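Local coordinates for TRAP dicarboxylate transporter, DctP subunit (Anaerococcus prevoti, PDB 4N91), which binds D-glucuronate and probably serves as the extracytoplasmic solute-binding subunit of a TRAP transporter, at residues P44-L49 with V68-L73; I78-L83 with G87-C92; H122-D127 with Q329-E334; G142-T147 with W250-P255; E217-L220 with G224-E227. One frame throughout, in Å; residues are numbered along the deposited sequence. Where two conformers were deposited one is given.

In the fold
Interactions 1, 2 and 4 all reach the same five-stranded sheet, in one lobe of a two-lobed solute-binding protein. The centres of interactions 2 and 4 lie about 12 Å apart, and they touch where Val81 CG1 is 3.8 Å from Phe143 CE2. Interaction 5 belongs to the other lobe, about 34 Å from interaction 4 between centres. The Ser219 side chain of interaction 5 is about 5 Å from the bound glucuronate. The Met80 side chain of interaction 2 is about 8 Å from this sugar. The Leu49 side chain of interaction 1 is about 11 Å from it. Interaction 3 lies away from the pocket, its centre about 26 to 30 Å from the others.

Interaction 1 of 5, residues P44-L49 with V68-L73; sequences PTHLGL and VYPSEL
His46 is the first residue of helix segment 44-49 to touch segment 68-73. Its CG lies anti to the backbone N (chi1 -171°), which carries the imidazole out from the helix to Val68 and Pro70. The ring meets both obliquely. Its ND1 is 3.8 Å from Val68 CG1, and CE1 is equally near that methyl. Pro70 CB lies 3.9 Å from His46 ND1. The polar need of ND1 is met elsewhere, by a hydrogen bond to NE2 of His37, whose ring also meets that of His46. Replacing His46 with an alanine would probably leave His37 without this partner and open a gap beside Val68 and Pro70. One turn on, Leu49 points toward the strand. Its CB is 4.1 Å from Val68 CG1, so this one valine methyl packs against both helix residues. Farther out, Leu49 also packs on Leu269 of helix 256-290. Past the strand, Pro70 to Leu73 form a type I' turn, closed by Leu73 N to Pro70 O at 3.0 Å. Helix 44-60 is the connection between the parallel neighbours 31-36 and 64-69, and the packing of its first turns on the end of the second strand is part of a beta-alpha-beta crossover.

Interaction 2 of 5, residues I78-L83 with G87-C92; sequences IDMVQL and GAINIC
Leu83 and Ile89 lie against each other at the end of helix 77-86. Leu83 CB is 3.9 Å from Ile89 CG1. Ile89 holds CG1 between its backbone N and carbonyl carbon (chi1 65°), and this turns the CD1 end back under the helix. There Ile89 CD1 sits 3.7 Å from the carbonyl O of Met80. Leu83 CD2 reaches the other way and packs on the methyl of Ala88. Met80, a selenomethionine, meets the strand through its base: its CB is 3.9 Å from Cys92 SG. The sulfur lies alongside the helix backbone there, with a branch of Val81, CG2, on it at 4.3 Å.

Helix 77-86 connects strand 64-69 to strand 91-95, and strand 31-36 lies between these two in the sheet. The three strands are parallel, in the 2-1-3 order familiar from periplasmic binding proteins. Gly87 leaves the helix with positive phi (87°), and the chain then turns back toward the sheet. The turn is tied by Ile89 N to Leu83 O at 3.2 Å. That bond is nearly straight at the hydrogen (168°), but the donor stands above the carbonyl plane. Leu83 O also accepts from the hydroxyl of Thr86. Beyond CB, the Met80 side chain runs to Leu74 and close to the glucuronate-binding residues Asn38 and Gln77.

Interaction 3 of 5, residues H122-D127 with Q329-E334; sequences HHVMDD and QKYNEE
Tyr331 and Asp127 make the direct polar link between the two segments. Tyr331 OH donates to Asp127 OD2 at 2.7 Å. The phenol meets that oxygen from above the carboxylate plane, 42° out of it, and the ring and carboxylate planes stand 85° apart. Asp127 OD2 lies in the ring plane, at its edge. Asp127 CG is anti to the backbone N (chi1 -172°), which places OD2 beside the tyrosine hydroxyl. A water adds a softer link. It gives a hydrogen bond to His123 O at 2.7 Å and a weak one to Tyr331 OH.

Asp127 is also the N-cap of helix 128-135, where its OD1 accepts from the backbone N of Glu129. One carboxylate thus caps one helix and holds the tyrosine of another. Helix 322-334 is thereby fastened at the corner between helices 118-125 and 128-135, far from the sugar site.

The apolar contacts come to one side of the ring. Val124 CG2 meets Tyr331 CD2 obliquely at 3.6 Å, and His123 CB lies 3.7 Å from Tyr331 CD1, on the same side but toward the other edge. The carbonyl O of His123 is on this side too, over the face, 4.0 Å above the plane and toward the rim. A serine in place of Tyr331 is likely to leave Asp127 OD2 without its phenol donor and to uncover His123 CB and Val124 CG2, on which the ring lies. The His123 imidazole stacks on Tyr335, and its ND1 bonds to Glu119 O. Ile130 also touches Tyr331.

Interaction 4 of 5, residues G142-T147 with W250-P255; sequences GFEGVT and WLEGLP
Strand 143-149 runs past the last turn of helix 248-253, and its alternate residues Glu144 and Val146 point toward that helix; the two segments meet through side chains. Leu251 CD2 is the apolar touching point. It lies 3.8 Å from Val146 CG1, and 3.2 Å from Glu144 OE2, whose side chain crosses it at about a right angle. Glu144 is extended beyond CG and reaches the glutamate on the helix. Glu252 bends at chi2 (-48°), which brings its carboxylate back to the strand. Glu144 OE2 and Glu252 OE2 come within 3.2 Å, with their carboxylate planes 88° apart. Both are acceptors, and one water donates to each, at 2.6 Å to Glu144 OE2. Arginines probably offset the like charges: Arg139 forms a salt bridge with Glu144 OE1, and Arg259 with Glu252 OE2. Strand 143-149 is an outer strand of the five-stranded sheet, antiparallel to 242-247. Val146 and Thr147 both pair with Val244, consistent with a beta bulge. Helix 248-253 follows directly on strand 242-247, and helix 256-290 lies beside both segments, touching Val146 through Phe266 and Leu251 through Arg259.

Interaction 5 of 5, residues E217-L220 with G224-E227; sequences EMSL and GHGE
Ser219 and Leu220 each give their carbonyl to the chain that returns after the short helix 218-221. His225 N bonds to Ser219 O at 3.1 Å, and Gly226 N bonds to Leu220 O at 2.9 Å. The hydrogen angles are 160° and 155°. Each donor lies in the carbonyl plane, on a lone pair. Ser219 O has a second neighbour: it sits over one face of the His225 ring, 3.3 Å above the plane and toward the rim. His225 CG lies anti to its carbonyl carbon (chi1 -60°), which lays the imidazole over the Ser219 carbonyl. There His225 ND1 comes 3.7 Å from Ser219 CB.

Leu220 points away overall, yet its CB and CD2 still rest on Gly226. The nearest approach of the leucine side chain is Leu220 CD2 to Gly226 N, 3.9 Å. The two backbones are close here, and a CB at Gly226 would probably be tight against Leu220 O. Gly224, with positive phi, turns the chain out of the helix and brings the next two N-H groups round to these carbonyls.

In the next shell, Tyr157 OH bonds to His225 ND1, which would limit the turning of the ring. Tyr157 also touches Ser219 and Leu220, and Val201, Tyr202 and Leu205 of helix 201-207 pack on the imidazole. The Ser219 side chain lies close to Asn215 and Asn216, both binding residues, and touches Phe198 of the pocket. The arrangement is a helix C-terminal turn ended by a glycine, placed just behind the glucuronate pocket.

Interaction 1 of 5, residues P44-L49 with V68-L73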
# COMPACT_ATOMS: atom_id res chain seq x y z
N PRO A 44 9.55 -6.89 4.59
CA PRO A 44 9.50 -5.98 5.75
C PRO A 44 8.23 -6.05 6.59
O PRO A 44 8.26 -5.93 7.80
CB PRO A 44 9.63 -4.61 5.10
CG PRO A 44 10.56 -4.89 3.96
CD PRO A 44 10.04 -6.18 3.39
N THR A 45 7.08 -6.16 5.94
CA THR A 45 5.82 -6.29 6.66
C THR A 45 5.73 -7.51 7.54
O THR A 45 5.24 -7.43 8.66
CB THR A 45 4.66 -6.21 5.64
OG1 THR A 45 4.67 -4.90 5.08
CG2 THR A 45 3.32 -6.52 6.29
N HIS A 46 6.22 -8.65 7.06
CA HIS A 46 6.25 -9.83 7.91
C HIS A 46 7.22 -9.62 9.08
O HIS A 46 6.89 -9.95 10.22
CB HIS A 46 6.62 -11.09 7.12
CG HIS A 46 6.45 -12.34 7.92
ND1 HIS A 46 5.22 -12.80 8.34
CD2 HIS A 46 7.36 -13.20 8.41
CE1 HIS A 46 5.38 -13.90 9.05
NE2 HIS A 46 6.67 -14.18 9.09
N LEU A 47 8.39 -9.04 8.81
CA LEU A 47 9.39 -8.81 9.85
C LEU A 47 8.82 -7.84 10.89
O LEU A 47 9.01 -8.03 12.09
CB LEU A 47 10.68 -8.26 9.27
CG LEU A 47 11.31 -9.12 8.18
CD1 LEU A 47 12.56 -8.45 7.62
CD2 LEU A 47 11.63 -10.48 8.72
N GLY A 48 8.13 -6.79 10.44
CA GLY A 48 7.48 -5.89 11.38
C GLY A 48 6.42 -6.58 12.23
O GLY A 48 6.30 -6.36 13.44
N LEU A 49 5.63 -7.43 11.59
CA LEU A 49 4.57 -8.10 12.35
C LEU A 49 5.13 -9.12 13.33
O LEU A 49 4.56 -9.32 14.41
CB LEU A 49 3.53 -8.71 11.41
CG LEU A 49 2.62 -7.72 10.67
CD1 LEU A 49 1.86 -8.38 9.56
CD2 LEU A 49 1.66 -7.05 11.65
N VAL A 68 0.50 -14.86 13.01
CA VAL A 68 0.69 -14.06 11.81
C VAL A 68 0.61 -14.99 10.61
O VAL A 68 1.30 -16.00 10.54
CB VAL A 68 2.03 -13.29 11.82
CG1 VAL A 68 2.18 -12.46 10.54
CG2 VAL A 68 2.15 -12.43 13.04
N TYR A 69 -0.29 -14.67 9.68
CA TYR A 69 -0.52 -15.45 8.49
C TYR A 69 -0.05 -14.69 7.25
O TYR A 69 -0.76 -13.81 6.73
CB TYR A 69 -2.01 -15.77 8.35
CG TYR A 69 -2.56 -16.67 9.44
CD1 TYR A 69 -2.95 -16.15 10.66
CD2 TYR A 69 -2.71 -18.04 9.23
CE1 TYR A 69 -3.45 -16.96 11.66
CE2 TYR A 69 -3.20 -18.86 10.23
CZ TYR A 69 -3.56 -18.31 11.44
OH TYR A 69 -4.07 -19.10 12.45
N PRO A 70 1.13 -15.05 6.73
CA PRO A 70 1.67 -14.34 5.57
C PRO A 70 1.10 -14.86 4.25
O PRO A 70 0.24 -15.74 4.26
CB PRO A 70 3.16 -14.67 5.65
CG PRO A 70 3.16 -16.07 6.15
CD PRO A 70 2.05 -16.11 7.19
N SER A 71 1.57 -14.28 3.15
CA SER A 71 1.37 -14.82 1.79
C SER A 71 -0.05 -15.26 1.45
O SER A 71 -0.30 -16.33 0.83
CB SER A 71 2.37 -15.94 1.54
OG SER A 71 2.24 -16.92 2.53
N GLU A 72 -1.01 -14.44 1.84
CA GLU A 72 -2.46 -14.69 1.49
C GLU A 72 -3.01 -16.02 2.05
O GLU A 72 -3.96 -16.61 1.49
CB GLU A 72 -2.74 -14.62 -0.05
CG GLU A 72 -2.51 -13.24 -0.70
CD GLU A 72 -2.86 -13.14 -2.18
OE1 GLU A 72 -3.29 -14.14 -2.77
OE2 GLU A 72 -2.72 -12.01 -2.78
N LEU A 73 -2.44 -16.51 3.14
CA LEU A 73 -3.03 -17.66 3.80
C LEU A 73 -4.47 -17.35 4.30
O LEU A 73 -5.25 -18.25 4.54
CB LEU A 73 -2.14 -18.15 4.95
CG LEU A 73 -0.90 -18.94 4.54
CD1 LEU A 73 -0.07 -19.26 5.79
CD2 LEU A 73 -1.30 -20.22 3.80

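Interaction 2 of 5, residues I78-L83 with G87-C92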
# COMPACT_ATOMS: atom_id res chain seq x y z
N ILE A 78 -8.51 -8.23 -0.35
CA ILE A 78 -9.96 -7.98 -0.29
C ILE A 78 -10.68 -8.97 0.62
O ILE A 78 -11.52 -8.55 1.42
CB ILE A 78 -10.62 -8.00 -1.69
CG1 ILE A 78 -10.56 -6.61 -2.28
CG2 ILE A 78 -12.07 -8.44 -1.58
CD1 ILE A 78 -11.53 -5.59 -1.60
N ASP A 79 -10.34 -10.26 0.52
CA ASP A 79 -10.83 -11.36 1.40
C ASP A 79 -10.57 -10.93 2.88
O ASP A 79 -11.46 -10.97 3.74
CB ASP A 79 -10.05 -12.70 1.17
CG ASP A 79 -10.44 -13.49 -0.11
OD1 ASP A 79 -11.47 -13.19 -0.78
OD2 ASP A 79 -9.66 -14.47 -0.46
N MSE A 80 -9.32 -10.54 3.16
CA MSE A 80 -8.89 -10.26 4.53
C MSE A 80 -9.57 -9.04 5.13
O MSE A 80 -9.91 -9.05 6.31
CB MSE A 80 -7.36 -10.10 4.60
CG MSE A 80 -6.64 -11.39 4.35
SE MSE A 80 -4.72 -11.23 4.76
CE MSE A 80 -4.16 -10.35 3.10
N VAL A 81 -9.77 -7.99 4.35
CA VAL A 81 -10.45 -6.80 4.87
C VAL A 81 -11.86 -7.21 5.31
O VAL A 81 -12.33 -6.80 6.39
CB VAL A 81 -10.51 -5.67 3.86
CG1 VAL A 81 -11.35 -4.50 4.39
CG2 VAL A 81 -9.11 -5.19 3.53
N GLN A 82 -12.53 -8.03 4.50
CA GLN A 82 -13.88 -8.48 4.85
C GLN A 82 -13.90 -9.36 6.10
O GLN A 82 -14.82 -9.25 6.92
CB GLN A 82 -14.55 -9.15 3.64
CG GLN A 82 -14.81 -8.16 2.51
CD GLN A 82 -15.36 -8.81 1.26
OE1 GLN A 82 -16.53 -8.64 0.92
NE2 GLN A 82 -14.50 -9.56 0.57
N LEU A 83 -12.89 -10.20 6.27
CA LEU A 83 -12.77 -11.03 7.47
C LEU A 83 -12.48 -10.15 8.68
O LEU A 83 -12.85 -10.49 9.81
CB LEU A 83 -11.66 -12.06 7.34
CG LEU A 83 -11.90 -13.14 6.28
CD1 LEU A 83 -10.66 -14.04 6.19
CD2 LEU A 83 -13.16 -13.94 6.63
N GLY A 87 -14.67 -9.63 12.23
CA GLY A 87 -13.92 -10.06 13.39
C GLY A 87 -13.43 -11.49 13.28
O GLY A 87 -12.87 -12.02 14.23
N ALA A 88 -13.62 -12.11 12.13
CA ALA A 88 -13.10 -13.46 11.90
C ALA A 88 -11.56 -13.48 12.00
O ALA A 88 -10.95 -14.46 12.44
CB ALA A 88 -13.56 -13.99 10.56
N ILE A 89 -10.95 -12.38 11.59
CA ILE A 89 -9.58 -12.12 12.02
C ILE A 89 -9.53 -10.75 12.69
O ILE A 89 -10.44 -9.91 12.51
CB ILE A 89 -8.59 -12.23 10.86
CG1 ILE A 89 -8.85 -11.13 9.83
CG2 ILE A 89 -8.70 -13.61 10.20
CD1 ILE A 89 -7.97 -11.25 8.58
N ASN A 90 -8.48 -10.51 13.46
CA ASN A 90 -8.41 -9.31 14.29
C ASN A 90 -7.75 -8.12 13.58
O ASN A 90 -8.17 -6.98 13.74
CB ASN A 90 -7.65 -9.62 15.58
CG ASN A 90 -8.26 -10.78 16.35
OD1 ASN A 90 -8.01 -11.96 16.04
ND2 ASN A 90 -9.08 -10.46 17.35
N ILE A 91 -6.70 -8.41 12.81
CA ILE A 91 -5.84 -7.38 12.23
C ILE A 91 -5.42 -7.85 10.85
O ILE A 91 -5.14 -9.03 10.66
CB ILE A 91 -4.57 -7.17 13.05
CG1 ILE A 91 -4.88 -6.67 14.47
CG2 ILE A 91 -3.60 -6.22 12.33
CD1 ILE A 91 -3.73 -6.89 15.44
N CYS A 92 -5.40 -6.94 9.89
CA CYS A 92 -4.73 -7.26 8.64
C CYS A 92 -4.08 -6.05 8.04
O CYS A 92 -4.27 -4.93 8.49
CB CYS A 92 -5.68 -7.91 7.65
SG CYS A 92 -6.77 -6.82 6.72

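Interaction 3 of 5, residues H122-D127 with Q329-E334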
# COMPACT_ATOMS: atom_id res chain seq x y z
N HIS A 122 6.31 10.68 4.48
CA HIS A 122 6.46 10.08 5.79
C HIS A 122 5.96 11.00 6.89
O HIS A 122 5.34 10.55 7.86
CB HIS A 122 7.92 9.73 6.05
CG HIS A 122 8.45 8.70 5.12
ND1 HIS A 122 9.79 8.39 5.05
CD2 HIS A 122 7.83 7.91 4.22
CE1 HIS A 122 9.97 7.45 4.13
NE2 HIS A 122 8.80 7.15 3.61
N HIS A 123 6.21 12.29 6.73
CA HIS A 123 5.77 13.24 7.75
C HIS A 123 4.26 13.36 7.76
O HIS A 123 3.67 13.50 8.83
CB HIS A 123 6.42 14.60 7.54
CG HIS A 123 7.80 14.68 8.10
ND1 HIS A 123 8.93 14.38 7.35
CD2 HIS A 123 8.24 14.99 9.34
CE1 HIS A 123 10.00 14.52 8.11
NE2 HIS A 123 9.61 14.89 9.32
N VAL A 124 3.64 13.31 6.58
CA VAL A 124 2.19 13.29 6.49
C VAL A 124 1.59 12.09 7.22
O VAL A 124 0.68 12.26 8.02
CB VAL A 124 1.71 13.35 5.02
CG1 VAL A 124 0.23 12.97 4.89
CG2 VAL A 124 1.94 14.76 4.46
N MSE A 125 2.12 10.89 6.97
CA MSE A 125 1.56 9.66 7.52
C MSE A 125 1.79 9.59 9.03
O MSE A 125 1.08 8.87 9.73
CB MSE A 125 2.17 8.44 6.82
CG MSE A 125 1.90 8.36 5.33
SE MSE A 125 0.01 8.56 4.85
CE MSE A 125 -0.75 7.06 5.89
N ASP A 126 2.79 10.33 9.52
CA ASP A 126 3.12 10.36 10.94
C ASP A 126 2.38 11.50 11.67
O ASP A 126 2.55 11.67 12.86
CB ASP A 126 4.62 10.51 11.15
CG ASP A 126 5.39 9.23 10.92
OD1 ASP A 126 4.77 8.14 10.99
OD2 ASP A 126 6.60 9.31 10.68
N ASP A 127 1.60 12.29 10.94
CA ASP A 127 0.87 13.41 11.55
C ASP A 127 -0.53 12.95 11.96
O ASP A 127 -1.40 12.75 11.12
CB ASP A 127 0.79 14.57 10.57
CG ASP A 127 0.20 15.85 11.20
OD1 ASP A 127 -0.53 15.76 12.21
OD2 ASP A 127 0.44 16.94 10.67
N GLN A 329 -0.10 19.81 1.38
CA GLN A 329 0.68 20.81 0.67
C GLN A 329 1.66 21.54 1.57
O GLN A 329 2.76 21.90 1.13
CB GLN A 329 -0.22 21.83 -0.05
CG GLN A 329 -1.09 21.21 -1.14
CD GLN A 329 -0.32 20.29 -2.09
OE1 GLN A 329 0.83 20.54 -2.44
NE2 GLN A 329 -0.95 19.21 -2.51
N LYS A 330 1.31 21.75 2.83
CA LYS A 330 2.24 22.41 3.72
C LYS A 330 3.47 21.53 3.91
O LYS A 330 4.60 22.01 3.94
CB LYS A 330 1.58 22.76 5.06
CG LYS A 330 0.61 23.93 4.97
CD LYS A 330 -0.09 24.20 6.29
CE LYS A 330 0.90 24.62 7.38
NZ LYS A 330 0.20 25.08 8.62
N TYR A 331 3.25 20.23 4.04
CA TYR A 331 4.37 19.32 4.17
C TYR A 331 5.18 19.27 2.88
O TYR A 331 6.40 19.13 2.92
CB TYR A 331 3.92 17.93 4.57
CG TYR A 331 3.68 17.81 6.05
CD1 TYR A 331 4.74 17.81 6.95
CD2 TYR A 331 2.39 17.68 6.56
CE1 TYR A 331 4.53 17.68 8.29
CE2 TYR A 331 2.17 17.55 7.90
CZ TYR A 331 3.25 17.55 8.76
OH TYR A 331 3.03 17.43 10.11
N ASN A 332 4.51 19.38 1.74
CA ASN A 332 5.23 19.39 0.46
C ASN A 332 6.16 20.59 0.40
O ASN A 332 7.27 20.51 -0.12
CB ASN A 332 4.27 19.40 -0.73
CG ASN A 332 3.69 18.03 -1.03
OD1 ASN A 332 4.24 17.00 -0.65
ND2 ASN A 332 2.54 18.01 -1.72
N GLU A 333 5.70 21.71 0.95
CA GLU A 333 6.50 22.94 0.97
C GLU A 333 7.69 22.84 1.92
O GLU A 333 8.78 23.34 1.63
CB GLU A 333 5.61 24.12 1.37
CG GLU A 333 4.60 24.49 0.31
CD GLU A 333 3.41 25.26 0.87
OE1 GLU A 333 3.59 26.00 1.87
OE2 GLU A 333 2.30 25.13 0.32
N GLU A 334 7.47 22.21 3.06
CA GLU A 334 8.51 22.03 4.07
C GLU A 334 9.55 20.99 3.64
O GLU A 334 10.73 21.11 3.98
CB GLU A 334 7.86 21.62 5.40
CG GLU A 334 8.83 21.45 6.56
CD GLU A 334 8.12 21.23 7.89
OE1 GLU A 334 6.86 21.21 7.91
OE2 GLU A 334 8.82 21.09 8.92
O HOH W 1 4.71 14.58 11.03

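Interaction 4 of 5, residues G142-T147 with W250-P255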
# COMPACT_ATOMS: atom_id res chain seq x y z
N GLY A 142 -16.69 -1.67 10.50
CA GLY A 142 -16.15 -2.75 11.29
C GLY A 142 -14.65 -2.69 11.58
O GLY A 142 -14.14 -3.55 12.28
N PHE A 143 -13.96 -1.68 11.07
CA PHE A 143 -12.52 -1.59 11.33
C PHE A 143 -11.98 -0.16 11.43
O PHE A 143 -12.62 0.81 11.02
CB PHE A 143 -11.74 -2.37 10.25
CG PHE A 143 -11.87 -1.81 8.85
CD1 PHE A 143 -11.03 -0.81 8.40
CD2 PHE A 143 -12.81 -2.34 7.97
CE1 PHE A 143 -11.14 -0.32 7.10
CE2 PHE A 143 -12.93 -1.86 6.68
CZ PHE A 143 -12.09 -0.86 6.22
N GLU A 144 -10.79 -0.04 12.00
CA GLU A 144 -10.09 1.23 11.99
C GLU A 144 -8.61 1.01 11.75
O GLU A 144 -8.05 -0.04 12.10
CB GLU A 144 -10.36 2.03 13.25
CG GLU A 144 -9.60 1.63 14.45
CD GLU A 144 -9.95 2.50 15.67
OE1 GLU A 144 -10.51 3.61 15.51
OE2 GLU A 144 -9.68 2.06 16.79
N GLY A 145 -8.00 2.01 11.12
CA GLY A 145 -6.56 2.01 10.90
C GLY A 145 -5.87 2.29 12.21
O GLY A 145 -6.32 3.12 13.00
N VAL A 146 -4.77 1.57 12.45
CA VAL A 146 -3.99 1.77 13.66
C VAL A 146 -2.56 2.26 13.40
O VAL A 146 -1.96 2.89 14.29
CB VAL A 146 -3.97 0.51 14.55
CG1 VAL A 146 -5.38 0.20 15.06
CG2 VAL A 146 -3.31 -0.67 13.83
N THR A 147 -2.06 2.00 12.20
CA THR A 147 -0.78 2.54 11.75
C THR A 147 -0.65 2.32 10.25
O THR A 147 -1.56 1.77 9.63
CB THR A 147 0.43 1.94 12.54
OG1 THR A 147 1.61 2.71 12.26
CG2 THR A 147 0.67 0.51 12.19
N TRP A 250 -13.33 -5.52 18.46
CA TRP A 250 -12.25 -6.20 19.16
C TRP A 250 -11.31 -5.21 19.84
O TRP A 250 -10.98 -5.34 21.02
CB TRP A 250 -11.45 -7.10 18.20
CG TRP A 250 -10.21 -7.55 18.86
CD1 TRP A 250 -10.10 -8.44 19.89
CD2 TRP A 250 -8.87 -7.10 18.58
NE1 TRP A 250 -8.80 -8.58 20.26
CE2 TRP A 250 -8.01 -7.76 19.48
CE3 TRP A 250 -8.32 -6.19 17.67
CZ2 TRP A 250 -6.64 -7.55 19.50
CZ3 TRP A 250 -6.95 -5.99 17.68
CH2 TRP A 250 -6.12 -6.65 18.58
N LEU A 251 -10.87 -4.21 19.08
CA LEU A 251 -9.88 -3.29 19.60
C LEU A 251 -10.47 -2.51 20.80
O LEU A 251 -9.85 -2.42 21.87
CB LEU A 251 -9.42 -2.34 18.48
CG LEU A 251 -8.23 -1.45 18.81
CD1 LEU A 251 -7.00 -2.28 19.04
CD2 LEU A 251 -8.01 -0.46 17.69
N GLU A 252 -11.66 -1.98 20.63
CA GLU A 252 -12.26 -1.17 21.70
C GLU A 252 -12.70 -2.00 22.89
O GLU A 252 -12.91 -1.47 23.98
CB GLU A 252 -13.41 -0.33 21.15
CG GLU A 252 -12.96 0.72 20.14
CD GLU A 252 -11.74 1.53 20.62
OE1 GLU A 252 -11.68 1.87 21.82
OE2 GLU A 252 -10.84 1.81 19.79
N GLY A 253 -12.82 -3.30 22.67
CA GLY A 253 -13.14 -4.24 23.73
C GLY A 253 -11.97 -4.58 24.64
O GLY A 253 -12.16 -5.11 25.73
N LEU A 254 -10.75 -4.28 24.21
CA LEU A 254 -9.59 -4.58 25.04
C LEU A 254 -9.61 -3.80 26.36
O LEU A 254 -9.93 -2.60 26.38
CB LEU A 254 -8.29 -4.25 24.31
CG LEU A 254 -8.02 -5.07 23.05
CD1 LEU A 254 -6.76 -4.55 22.40
CD2 LEU A 254 -7.86 -6.54 23.39
N PRO A 255 -9.26 -4.46 27.45
CA PRO A 255 -9.04 -3.73 28.71
C PRO A 255 -7.99 -2.65 28.53
O PRO A 255 -7.10 -2.80 27.68
CB PRO A 255 -8.52 -4.81 29.65
CG PRO A 255 -9.02 -6.07 29.11
CD PRO A 255 -9.01 -5.91 27.61
O HOH W 2 -9.77 3.83 18.74

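Interaction 5 of 5, residues E217-L220 with G224-E227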
# COMPACT_ATOMS: atom_id res chain seq x y z
N GLU A 217 9.69 -1.73 -6.23
CA GLU A 217 10.68 -2.67 -6.74
C GLU A 217 10.61 -4.07 -6.14
O GLU A 217 11.08 -5.02 -6.76
CB GLU A 217 12.07 -2.11 -6.56
CG GLU A 217 12.26 -0.74 -7.21
CD GLU A 217 12.01 0.45 -6.29
OE1 GLU A 217 11.13 0.40 -5.40
OE2 GLU A 217 12.73 1.47 -6.48
N MSE A 218 10.02 -4.20 -4.96
CA MSE A 218 9.94 -5.48 -4.28
C MSE A 218 9.06 -6.47 -5.04
O MSE A 218 9.23 -7.68 -4.94
CB MSE A 218 9.48 -5.30 -2.84
CG MSE A 218 10.58 -4.90 -1.89
SE MSE A 218 11.62 -6.46 -1.54
CE MSE A 218 10.80 -7.28 0.03
N SER A 219 8.12 -5.96 -5.82
CA SER A 219 7.29 -6.82 -6.67
C SER A 219 8.14 -7.59 -7.66
O SER A 219 7.78 -8.69 -8.04
CB SER A 219 6.27 -6.00 -7.47
OG SER A 219 5.17 -5.63 -6.64
N LEU A 220 9.22 -6.97 -8.14
CA LEU A 220 10.03 -7.59 -9.17
C LEU A 220 10.74 -8.83 -8.65
O LEU A 220 10.95 -9.78 -9.38
CB LEU A 220 11.10 -6.62 -9.67
CG LEU A 220 10.60 -5.34 -10.34
CD1 LEU A 220 11.75 -4.38 -10.60
CD2 LEU A 220 9.89 -5.70 -11.64
N GLY A 224 8.56 -12.04 -7.90
CA GLY A 224 9.02 -12.62 -9.14
C GLY A 224 8.59 -11.93 -10.43
O GLY A 224 8.81 -12.46 -11.51
N HIS A 225 8.00 -10.73 -10.35
CA HIS A 225 7.51 -10.12 -11.57
C HIS A 225 8.63 -9.75 -12.54
O HIS A 225 8.40 -9.59 -13.74
CB HIS A 225 6.68 -8.88 -11.28
CG HIS A 225 5.48 -9.14 -10.43
ND1 HIS A 225 4.64 -8.14 -10.00
CD2 HIS A 225 5.00 -10.29 -9.90
CE1 HIS A 225 3.69 -8.66 -9.24
NE2 HIS A 225 3.88 -9.96 -9.17
N GLY A 226 9.83 -9.59 -12.02
CA GLY A 226 10.99 -9.30 -12.85
C GLY A 226 11.47 -10.47 -13.67
O GLY A 226 12.34 -10.32 -14.54
N GLU A 227 10.90 -11.65 -13.43
CA GLU A 227 11.19 -12.81 -14.28
C GLU A 227 10.56 -12.61 -15.65
O GLU A 227 11.10 -13.08 -16.66
CB GLU A 227 10.66 -14.10 -13.65
CG GLU A 227 11.34 -14.51 -12.38
CD GLU A 227 10.76 -15.79 -11.80
OE1 GLU A 227 9.97 -16.47 -12.50
OE2 GLU A 227 11.08 -16.11 -10.63